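Local coordinates for protein GDP-perosamine synthase (Caulobacter crescentus, PDB 3BN1) that catalyses the pyridoxal phosphate-dependent transfer of an amino group from L-glutamate to GDP-4-keto-6-deoxy-D-mannose, making GDP-perosamine for bacterial O-antigen, at residues 68-72 with 73-77; 81-84 with 85-89; 298-302 with 303-307; 359-362 with 363-367. One frame throughout, in Å; residues are numbered along the deposited sequence.

Contact 1 (68-72 with 73-77); sequences LALVA and MGIGP
Ala69 O takes the N-H of Met73, 2.9 Å from its nitrogen, the final i-to-i+4 bond of helix 62-72. The same oxygen lies beneath the start of the Met73 side chain: CG sits beside its own backbone N (chi1 -56°), and the chain then bends at the sulfur so that the methyl swings over to Leu70.

Leu70 meets the departing chain twice, by carbonyl and by side chain. Its carbonyl reaches past Gly74 to accept Ile75 N at 2.9 Å, through a fairly straight N-H (165°). Its CD2 methyl lies 3.7 Å from Met73 CE and 3.9 Å from Ile75 CG1, wedged among apolar groups that continue into helix 90-98 at Cys98.

Val71 gives only its backbone here, O accepting Gly74 N at 2.7 Å with the donor well above the carbonyl plane. Ala72 turns its methyl away, against Met209 of helix 203-213.

Gly74, with positive phi, takes the chain out of the helix. The i-to-i+5 bond outside, the i-to-i+3 bond within it, and the Leu70-Ile75 apolar pair straddling both make this a Schellman motif ending the helix.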
loop_
_atom_site.group_PDB
_atom_site.type_symbol
_atom_site.label_atom_id
_atom_site.label_comp_id
_atom_site.label_asym_id
_atom_site.label_seq_id
_atom_site.Cartn_x
_atom_site.Cartn_y
_atom_site.Cartn_z
ATOM N N LEU A 68 -5.326 7.943 -3.610
ATOM C CA LEU A 68 -4.357 8.917 -4.015
ATOM C C LEU A 68 -4.946 9.925 -5.018
ATOM O O LEU A 68 -4.783 11.143 -4.883
ATOM C CB LEU A 68 -3.152 8.205 -4.642
ATOM C CG LEU A 68 -2.032 9.118 -5.153
ATOM C CD1 LEU A 68 -1.456 9.941 -3.964
ATOM C CD2 LEU A 68 -0.965 8.215 -5.725
ATOM N N ALA A 69 -5.596 9.442 -6.076
ATOM C CA ALA A 69 -6.104 10.392 -7.084
ATOM C C ALA A 69 -7.138 11.378 -6.487
ATOM O O ALA A 69 -7.191 12.580 -6.817
ATOM C CB ALA A 69 -6.728 9.574 -8.233
ATOM N N LEU A 70 -8.015 10.883 -5.607
ATOM C CA LEU A 70 -9.038 11.772 -5.035
ATOM C C LEU A 70 -8.352 12.852 -4.200
ATOM O O LEU A 70 -8.698 14.035 -4.223
ATOM C CB LEU A 70 -9.918 10.989 -4.087
ATOM C CG LEU A 70 -10.827 10.040 -4.855
ATOM C CD1 LEU A 70 -11.526 9.017 -3.947
ATOM C CD2 LEU A 70 -11.833 10.757 -5.818
ATOM N N VAL A 71 -7.401 12.411 -3.387
ATOM C CA VAL A 71 -6.735 13.386 -2.528
ATOM C C VAL A 71 -6.050 14.434 -3.423
ATOM O O VAL A 71 -6.228 15.645 -3.214
ATOM C CB VAL A 71 -5.760 12.723 -1.563
ATOM C CG1 VAL A 71 -4.958 13.815 -0.820
ATOM C CG2 VAL A 71 -6.537 11.826 -0.508
ATOM N N ALA A 72 -5.344 13.985 -4.463
ATOM C CA ALA A 72 -4.684 14.880 -5.442
ATOM C C ALA A 72 -5.653 15.856 -6.089
ATOM O O ALA A 72 -5.354 17.031 -6.214
ATOM C CB ALA A 72 -4.012 14.085 -6.537
ATOM N N MET A 73 -6.850 15.405 -6.429
ATOM C CA MET A 73 -7.853 16.312 -6.983
ATOM C C MET A 73 -8.458 17.180 -5.881
ATOM O O MET A 73 -9.356 17.979 -6.118
ATOM C CB MET A 73 -8.976 15.540 -7.609
ATOM C CG MET A 73 -8.477 14.586 -8.649
ATOM S SD MET A 73 -9.877 14.077 -9.634
ATOM C CE MET A 73 -10.532 12.898 -8.599
ATOM N N GLY A 74 -7.986 17.024 -4.659
ATOM C CA GLY A 74 -8.508 17.872 -3.605
ATOM C C GLY A 74 -9.834 17.444 -2.975
ATOM O O GLY A 74 -10.421 18.279 -2.303
ATOM N N ILE A 75 -10.274 16.184 -3.091
ATOM C CA ILE A 75 -11.539 15.745 -2.425
ATOM C C ILE A 75 -11.315 15.583 -0.925
ATOM O O ILE A 75 -10.312 15.065 -0.488
ATOM C CB ILE A 75 -12.066 14.410 -2.980
ATOM C CG1 ILE A 75 -12.067 14.444 -4.511
ATOM C CG2 ILE A 75 -13.326 13.799 -2.190
ATOM C CD1 ILE A 75 -13.083 15.370 -5.135
ATOM N N GLY A 76 -12.227 16.113 -0.129
ATOM C CA GLY A 76 -12.044 16.122 1.291
ATOM C C GLY A 76 -13.362 16.228 2.027
ATOM O O GLY A 76 -14.441 16.010 1.482
ATOM N N PRO A 77 -13.257 16.510 3.320
ATOM C CA PRO A 77 -14.447 16.564 4.172
ATOM C C PRO A 77 -15.427 17.552 3.611
ATOM O O PRO A 77 -15.049 18.654 3.225
ATOM C CB PRO A 77 -13.924 17.063 5.528
ATOM C CG PRO A 77 -12.459 16.664 5.515
ATOM C CD PRO A 77 -11.984 16.524 4.079
#

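Contact 2 (81-84 with 85-89); sequences VIVP and SLTYI. With AKG (2-oxoglutaric acid), chain G.
Ser85 comes straight off Pro84 at the end of strand 80-84, its CB 3.7 Å from Pro84 C. The Ser85 hydroxyl leaves the contact to hydrogen bond with ND1 of His324.

Leu86 points away from the strand and packs on Val319 and on Ala340 and Cys343 of helix 338-346. Its carbonyl oxygen comes back beside the CB-CG rim of the proline ring, with Leu86 O 3.8 Å from Pro84 CB.

Thr87 turns its side chain back toward the strand. Its methyl, lodged between the backbone N and the carbonyl carbon, meets Pro84 O at 3.3 Å (from CG2) and grazes the strand's Val83, whose CG1 is 4.3 Å from CG2. The hydroxyl points elsewhere and is paired with Ser91 OG, at the start of helix 90-98; Ser91 also binds Tyr88 O, pinning the loop to that helix.

Tyr88 then throws its ring clear of the strand, with CG anti to the backbone N (chi1 179°). The bound 2-oxoglutarate passes over one ring face, its C2 above it and C3 and C4 displaced toward the rim, where C4 is 3.6 Å from Tyr88 CZ and C3 is 3.8 Å from Tyr88 CE1. Gln215 and Arg233 of the second subunit hydrogen bond to the same ligand. A loop leaving the C-terminal end of a parallel strand to line an active site shared between subunits is typical of the aspartate aminotransferase fold.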
loop_
_atom_site.group_PDB
_atom_site.type_symbol
_atom_site.label_atom_id
_atom_site.label_comp_id
_atom_site.label_asym_id
_atom_site.label_seq_id
_atom_site.Cartn_x
_atom_site.Cartn_y
_atom_site.Cartn_z
ATOM N N VAL A 81 -19.059 12.762 -3.771
ATOM C CA VAL A 81 -18.593 12.176 -5.036
ATOM C C VAL A 81 -19.687 11.179 -5.380
ATOM O O VAL A 81 -20.057 10.311 -4.525
ATOM C CB VAL A 81 -17.206 11.449 -4.856
ATOM C CG1 VAL A 81 -16.710 10.668 -6.096
ATOM C CG2 VAL A 81 -16.202 12.442 -4.257
ATOM N N ILE A 82 -20.174 11.272 -6.629
ATOM C CA ILE A 82 -21.171 10.316 -7.066
ATOM C C ILE A 82 -20.483 9.060 -7.575
ATOM O O ILE A 82 -19.594 9.153 -8.439
ATOM C CB ILE A 82 -22.068 10.924 -8.159
ATOM C CG1 ILE A 82 -22.977 11.982 -7.519
ATOM C CG2 ILE A 82 -22.951 9.820 -8.808
ATOM C CD1 ILE A 82 -23.511 13.042 -8.510
ATOM N N VAL A 83 -20.891 7.919 -6.998
ATOM C CA VAL A 83 -20.362 6.572 -7.236
ATOM C C VAL A 83 -21.549 5.606 -7.411
ATOM O O VAL A 83 -22.554 5.752 -6.703
ATOM C CB VAL A 83 -19.603 6.134 -5.978
ATOM C CG1 VAL A 83 -18.920 4.782 -6.154
ATOM C CG2 VAL A 83 -18.642 7.200 -5.532
ATOM N N PRO A 84 -21.473 4.659 -8.364
ATOM C CA PRO A 84 -22.562 3.688 -8.515
ATOM C C PRO A 84 -22.619 2.774 -7.282
ATOM O O PRO A 84 -21.599 2.421 -6.703
ATOM C CB PRO A 84 -22.177 2.897 -9.763
ATOM C CG PRO A 84 -20.732 3.191 -10.024
ATOM C CD PRO A 84 -20.436 4.528 -9.417
ATOM N N SER A 85 -23.817 2.432 -6.847
ATOM C CA SER A 85 -23.992 1.487 -5.730
ATOM C C SER A 85 -23.437 0.143 -6.182
ATOM O O SER A 85 -22.787 -0.538 -5.394
ATOM C CB SER A 85 -25.457 1.273 -5.356
ATOM O OG SER A 85 -25.578 0.594 -4.114
ATOM N N LEU A 86 -23.661 -0.206 -7.461
ATOM C CA LEU A 86 -23.109 -1.456 -8.034
ATOM C C LEU A 86 -21.664 -1.320 -8.466
ATOM O O LEU A 86 -21.380 -0.824 -9.573
ATOM C CB LEU A 86 -23.924 -1.953 -9.221
ATOM C CG LEU A 86 -23.638 -3.441 -9.595
ATOM C CD1 LEU A 86 -24.195 -4.381 -8.509
ATOM C CD2 LEU A 86 -24.285 -3.836 -10.918
ATOM N N THR A 87 -20.759 -1.754 -7.586
ATOM C CA THR A 87 -19.296 -1.661 -7.809
ATOM C C THR A 87 -18.581 -2.432 -6.691
ATOM O O THR A 87 -19.206 -2.838 -5.688
ATOM C CB THR A 87 -18.756 -0.198 -7.855
ATOM O OG1 THR A 87 -17.346 -0.193 -8.153
ATOM C CG2 THR A 87 -18.945 0.542 -6.534
ATOM N N TYR A 88 -17.267 -2.527 -6.839
ATOM C CA TYR A 88 -16.424 -3.106 -5.816
ATOM C C TYR A 88 -16.269 -1.993 -4.749
ATOM O O TYR A 88 -16.177 -0.806 -5.040
ATOM C CB TYR A 88 -15.066 -3.497 -6.400
ATOM C CG TYR A 88 -14.227 -4.056 -5.290
ATOM C CD1 TYR A 88 -14.635 -5.212 -4.607
ATOM C CD2 TYR A 88 -13.061 -3.384 -4.896
ATOM C CE1 TYR A 88 -13.845 -5.745 -3.636
ATOM C CE2 TYR A 88 -12.279 -3.899 -3.929
ATOM C CZ TYR A 88 -12.698 -5.029 -3.272
ATOM O OH TYR A 88 -11.927 -5.480 -2.240
ATOM N N ILE A 89 -16.285 -2.394 -3.487
ATOM C CA ILE A 89 -16.405 -1.453 -2.422
ATOM C C ILE A 89 -15.302 -0.438 -2.299
ATOM O O ILE A 89 -15.523 0.627 -1.690
ATOM C CB ILE A 89 -16.473 -2.155 -1.095
ATOM C CG1 ILE A 89 -17.095 -1.236 -0.032
ATOM C CG2 ILE A 89 -15.090 -2.733 -0.790
ATOM C CD1 ILE A 89 -17.497 -2.002 1.256
HETATM C C1 AKG G . -12.396 -9.167 -6.824
HETATM O O1 AKG G . -12.473 -10.089 -5.969
HETATM O O2 AKG G . -12.988 -9.252 -7.928
HETATM C C2 AKG G . -11.582 -7.968 -6.538
HETATM O O5 AKG G . -11.409 -7.136 -7.406
HETATM C C3 AKG G . -11.030 -7.820 -5.135
HETATM C C4 AKG G . -10.075 -6.650 -5.040
HETATM C C5 AKG G . -9.236 -6.814 -3.801
HETATM O O3 AKG G . -8.418 -5.895 -3.527
HETATM O O4 AKG G . -9.417 -7.909 -2.982
#

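Contact 3 (298-302 with 303-307); sequences LSTTR and DQVIK. With NA (sodium ion), chain F.
Arg302 curls round to grip the neighbouring Asp303 edge-on and runs beside Ile306, one helical turn on. From CB the side chain leads into CG, carried anti to the backbone N (chi1 -168°). The chain then kinks at both chi2 and chi3, which lays CD against the Ile306 end methyl, with CD1 3.5 Å from Arg302 CD; the two side chains lie alongside, pointing the same way.

The kinks also present the NE edge of the guanidinium to Asp303. NE and NH1 each reach the single oxygen Asp303 OD1 at 2.8 Å, a side-on salt bridge with OD1 in the guanidinium plane and the two flat groups turned 25° apart. At the tip, NH2 hydrogen bonds to Gly344 O near the end of helix 338-346 and to Gly347 O at the start of strand 347-350, tying helix 302-311 to both.

All of this happens on the first turn of helix 302-311, where Thr301 is the N-cap: its OG1 accepts Gln304 N at 3.0 Å, and its carbonyl takes Val305 N. Thr300, just before the cap, packs its CG2 methyl on Val305 CG2 at 3.6 Å.

Upstream, a sodium ion is coordinated by Leu298 O, by Glu296 O and by three waters. One of these waters donates to Thr300 O at 2.8 Å.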
loop_
_atom_site.group_PDB
_atom_site.type_symbol
_atom_site.label_atom_id
_atom_site.label_comp_id
_atom_site.label_asym_id
_atom_site.label_seq_id
_atom_site.Cartn_x
_atom_site.Cartn_y
_atom_site.Cartn_z
ATOM N N LEU A 298 -36.236 -19.148 -13.626
ATOM C CA LEU A 298 -35.633 -20.252 -12.866
ATOM C C LEU A 298 -36.281 -20.448 -11.518
ATOM O O LEU A 298 -36.923 -19.515 -11.036
ATOM C CB LEU A 298 -34.121 -20.033 -12.711
ATOM C CG LEU A 298 -33.455 -20.001 -14.101
ATOM C CD1 LEU A 298 -32.017 -19.686 -13.794
ATOM C CD2 LEU A 298 -33.452 -21.314 -14.835
ATOM N N SER A 299 -36.153 -21.633 -10.920
ATOM C CA SER A 299 -36.696 -21.911 -9.561
ATOM C C SER A 299 -35.500 -21.774 -8.591
ATOM O O SER A 299 -35.598 -21.298 -7.460
ATOM C CB SER A 299 -37.258 -23.359 -9.443
ATOM O OG SER A 299 -36.209 -24.336 -9.496
ATOM N N THR A 300 -34.337 -22.173 -9.073
ATOM C CA THR A 300 -33.089 -22.038 -8.333
ATOM C C THR A 300 -32.677 -20.591 -8.038
ATOM O O THR A 300 -33.158 -19.656 -8.664
ATOM C CB THR A 300 -31.953 -22.777 -9.065
ATOM O OG1 THR A 300 -30.893 -23.038 -8.135
ATOM C CG2 THR A 300 -31.425 -22.029 -10.361
ATOM N N THR A 301 -31.849 -20.390 -7.020
ATOM C CA THR A 301 -31.353 -19.039 -6.718
ATOM C C THR A 301 -29.910 -18.799 -7.240
ATOM O O THR A 301 -29.138 -19.728 -7.432
ATOM C CB THR A 301 -31.298 -18.807 -5.196
ATOM O OG1 THR A 301 -30.154 -19.503 -4.654
ATOM C CG2 THR A 301 -32.648 -19.149 -4.520
ATOM N N ARG A 302 -29.501 -17.556 -7.438
ATOM C CA ARG A 302 -28.123 -17.318 -7.915
ATOM C C ARG A 302 -27.070 -17.900 -6.937
ATOM O O ARG A 302 -26.038 -18.500 -7.346
ATOM C CB ARG A 302 -27.977 -15.798 -8.205
ATOM C CG ARG A 302 -26.765 -15.304 -8.967
ATOM C CD ARG A 302 -25.431 -15.256 -8.188
ATOM N NE ARG A 302 -25.564 -14.740 -6.823
ATOM C CZ ARG A 302 -25.780 -13.468 -6.508
ATOM N NH1 ARG A 302 -25.863 -13.130 -5.228
ATOM N NH2 ARG A 302 -25.808 -12.525 -7.456
ATOM N N ASP A 303 -27.275 -17.745 -5.626
ATOM C CA ASP A 303 -26.276 -18.298 -4.734
ATOM C C ASP A 303 -26.193 -19.804 -4.791
ATOM O O ASP A 303 -25.104 -20.390 -4.671
ATOM C CB ASP A 303 -26.432 -17.794 -3.282
ATOM C CG ASP A 303 -26.226 -16.292 -3.191
ATOM O OD1 ASP A 303 -25.732 -15.685 -4.159
ATOM O OD2 ASP A 303 -26.586 -15.687 -2.168
ATOM N N GLN A 304 -27.349 -20.424 -5.046
ATOM C CA GLN A 304 -27.385 -21.891 -5.139
ATOM C C GLN A 304 -26.631 -22.388 -6.407
ATOM O O GLN A 304 -25.924 -23.355 -6.355
ATOM C CB GLN A 304 -28.823 -22.399 -5.148
ATOM C CG GLN A 304 -28.917 -23.912 -4.939
ATOM C CD GLN A 304 -28.211 -24.365 -3.631
ATOM O OE1 GLN A 304 -28.538 -23.871 -2.575
ATOM N NE2 GLN A 304 -27.235 -25.280 -3.725
ATOM N N VAL A 305 -26.804 -21.726 -7.551
ATOM C CA VAL A 305 -26.101 -22.050 -8.784
ATOM C C VAL A 305 -24.603 -21.972 -8.550
ATOM O O VAL A 305 -23.886 -22.867 -8.962
ATOM C CB VAL A 305 -26.442 -20.968 -9.874
ATOM C CG1 VAL A 305 -25.442 -21.025 -11.053
ATOM C CG2 VAL A 305 -27.915 -21.129 -10.323
ATOM N N ILE A 306 -24.138 -20.954 -7.816
ATOM C CA ILE A 306 -22.694 -20.826 -7.555
ATOM C C ILE A 306 -22.275 -22.044 -6.745
ATOM O O ILE A 306 -21.268 -22.703 -7.030
ATOM C CB ILE A 306 -22.328 -19.525 -6.758
ATOM C CG1 ILE A 306 -22.350 -18.279 -7.667
ATOM C CG2 ILE A 306 -20.916 -19.622 -6.246
ATOM C CD1 ILE A 306 -22.614 -16.940 -6.921
ATOM N N LYS A 307 -23.093 -22.412 -5.766
ATOM C CA LYS A 307 -22.697 -23.608 -5.021
ATOM C C LYS A 307 -22.753 -24.823 -5.899
ATOM O O LYS A 307 -21.941 -25.719 -5.742
ATOM C CB LYS A 307 -23.648 -23.881 -3.857
ATOM C CG LYS A 307 -23.630 -22.681 -2.952
ATOM C CD LYS A 307 -24.549 -22.831 -1.804
ATOM C CE LYS A 307 -24.557 -21.603 -0.892
ATOM N NZ LYS A 307 -25.884 -21.559 -0.179
HETATM NA NA NA F . -36.866 -17.137 -10.338
HETATM O O HOH W 1 -35.254 -17.872 -8.130
HETATM O O HOH W 2 -39.148 -18.052 -9.923
HETATM O O HOH W 3 -34.589 -16.390 -11.525
#

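Contact 4 (359-362 with 363-367); sequences ADID and RVIAA
Asp362 O accepts the N-H of Ala366 at 2.9 Å, matched by Ala359 O and Arg363 N, also 2.9 Å apart. Between them run the bonds from Val364 N to Asp360 O and from Ile365 N to Ile361 O, the latter nearly straight at 170°. Four successive i-to-i+4 bonds thus hold one turn of helix 358-371 to the next.

On the side facing helix 249-266, the two isoleucines meet: the CG2 branch of Ile361 touches the end methyl of Ile365, CD1, at 3.7 Å. Their side chains slant across one another; Trp262 and Tyr263 of that helix pack on Ile361, and the Lys266 side chain packs on Ile365. Val364 joins them there: its CG2, the branch beside the backbone N, lies 3.2 Å from Asp360 O, and Val364 also touches Tyr263.

The charged side chains leave the turn. Arg363 passes its CB over Asp360 O at 3.1 Å and then stretches out, CG anti to the backbone N and the chain extended to NE, until NH1 binds Pro7 O near the N terminus. Asp360 OD2 reaches back to Thr357 N, the N3-to-N-cap bond found in capping boxes, and its carboxylate does not touch the arginine. Asp362 OD1 forms a salt bridge with Lys266.

Apolar branches and the Asp362-Lys266 salt bridge therefore both join the helix to helix 249-266, while Arg363 ties it to the N-terminal segment, and Asp360, at the N3 position, is probably favoured by the helix dipole.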
loop_
_atom_site.group_PDB
_atom_site.type_symbol
_atom_site.label_atom_id
_atom_site.label_comp_id
_atom_site.label_asym_id
_atom_site.label_seq_id
_atom_site.Cartn_x
_atom_site.Cartn_y
_atom_site.Cartn_z
ATOM N N ALA A 359 -12.727 -26.542 -24.436
ATOM C CA ALA A 359 -13.278 -27.675 -23.698
ATOM C C ALA A 359 -13.753 -27.223 -22.331
ATOM O O ALA A 359 -14.823 -27.618 -21.890
ATOM C CB ALA A 359 -12.249 -28.800 -23.582
ATOM N N ASP A 360 -12.950 -26.375 -21.692
ATOM C CA ASP A 360 -13.268 -25.799 -20.385
ATOM C C ASP A 360 -14.618 -25.093 -20.489
ATOM O O ASP A 360 -15.458 -25.199 -19.581
ATOM C CB ASP A 360 -12.288 -24.681 -20.027
ATOM C CG ASP A 360 -10.885 -25.171 -19.694
ATOM O OD1 ASP A 360 -10.749 -26.370 -19.391
ATOM O OD2 ASP A 360 -9.933 -24.352 -19.695
ATOM N N ILE A 361 -14.767 -24.324 -21.578
ATOM C CA ILE A 361 -15.974 -23.565 -21.790
ATOM C C ILE A 361 -17.095 -24.532 -22.048
ATOM O O ILE A 361 -18.182 -24.396 -21.487
ATOM C CB ILE A 361 -15.883 -22.458 -22.850
ATOM C CG1 ILE A 361 -14.729 -21.476 -22.538
ATOM C CG2 ILE A 361 -17.274 -21.848 -23.083
ATOM C CD1 ILE A 361 -14.598 -21.100 -21.002
ATOM N N ASP A 362 -16.833 -25.570 -22.819
ATOM C CA ASP A 362 -17.893 -26.541 -23.003
ATOM C C ASP A 362 -18.434 -27.056 -21.633
ATOM O O ASP A 362 -19.650 -27.212 -21.391
ATOM C CB ASP A 362 -17.297 -27.716 -23.779
ATOM C CG ASP A 362 -17.235 -27.453 -25.270
ATOM O OD1 ASP A 362 -17.992 -26.575 -25.739
ATOM O OD2 ASP A 362 -16.443 -28.121 -25.977
ATOM N N ARG A 363 -17.488 -27.323 -20.756
ATOM C CA ARG A 363 -17.724 -27.854 -19.406
ATOM C C ARG A 363 -18.551 -26.892 -18.567
ATOM O O ARG A 363 -19.529 -27.283 -17.942
ATOM C CB ARG A 363 -16.364 -28.064 -18.746
ATOM C CG ARG A 363 -16.487 -28.770 -17.423
ATOM C CD ARG A 363 -15.143 -29.367 -16.938
ATOM N NE ARG A 363 -15.192 -29.564 -15.489
ATOM C CZ ARG A 363 -14.182 -29.361 -14.647
ATOM N NH1 ARG A 363 -12.973 -28.991 -15.085
ATOM N NH2 ARG A 363 -14.370 -29.598 -13.357
ATOM N N VAL A 364 -18.210 -25.615 -18.598
ATOM C CA VAL A 364 -18.983 -24.633 -17.843
ATOM C C VAL A 364 -20.423 -24.627 -18.376
ATOM O O VAL A 364 -21.422 -24.582 -17.664
ATOM C CB VAL A 364 -18.349 -23.246 -18.163
ATOM C CG1 VAL A 364 -19.168 -22.082 -17.567
ATOM C CG2 VAL A 364 -17.008 -23.202 -17.573
ATOM N N ILE A 365 -20.560 -24.634 -19.696
ATOM C CA ILE A 365 -21.911 -24.583 -20.193
ATOM C C ILE A 365 -22.751 -25.825 -19.864
ATOM O O ILE A 365 -23.952 -25.723 -19.642
ATOM C CB ILE A 365 -21.930 -24.336 -21.689
ATOM C CG1 ILE A 365 -21.667 -22.826 -21.890
ATOM C CG2 ILE A 365 -23.312 -24.803 -22.275
ATOM C CD1 ILE A 365 -20.911 -22.512 -23.128
ATOM N N ALA A 366 -22.114 -26.990 -19.876
ATOM C CA ALA A 366 -22.825 -28.202 -19.600
ATOM C C ALA A 366 -23.275 -28.182 -18.149
ATOM O O ALA A 366 -24.405 -28.598 -17.842
ATOM C CB ALA A 366 -21.921 -29.389 -19.853
ATOM N N ALA A 367 -22.379 -27.708 -17.275
ATOM C CA ALA A 367 -22.675 -27.576 -15.846
ATOM C C ALA A 367 -23.857 -26.625 -15.655
ATOM O O ALA A 367 -24.767 -26.945 -14.895
ATOM C CB ALA A 367 -21.462 -27.067 -15.051
#

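All four contacts are local and follow one another along the chain, none closing a long loop, nesting or crossing. Contact 1 ends helix 62-72; contact 2 is the strand-to-loop turn where strand 80-84 gives way before helix 90-98. These two touch, Ile75 CG2 lying 3.8 Å from Val81 CG2, joining the loop after helix 62-72 to strand 80-84 of the seven-stranded sheet. Some two hundred residues on, contact 3 starts helix 302-311 after strand 290-294 of the four-stranded antiparallel sheet, and contact 4 is one turn within the last helix. The centres of contacts 3 and 4 are about 17 Å apart, on the same side of the chain's centre. Contact 2 alone reaches the bound 2-oxoglutarate.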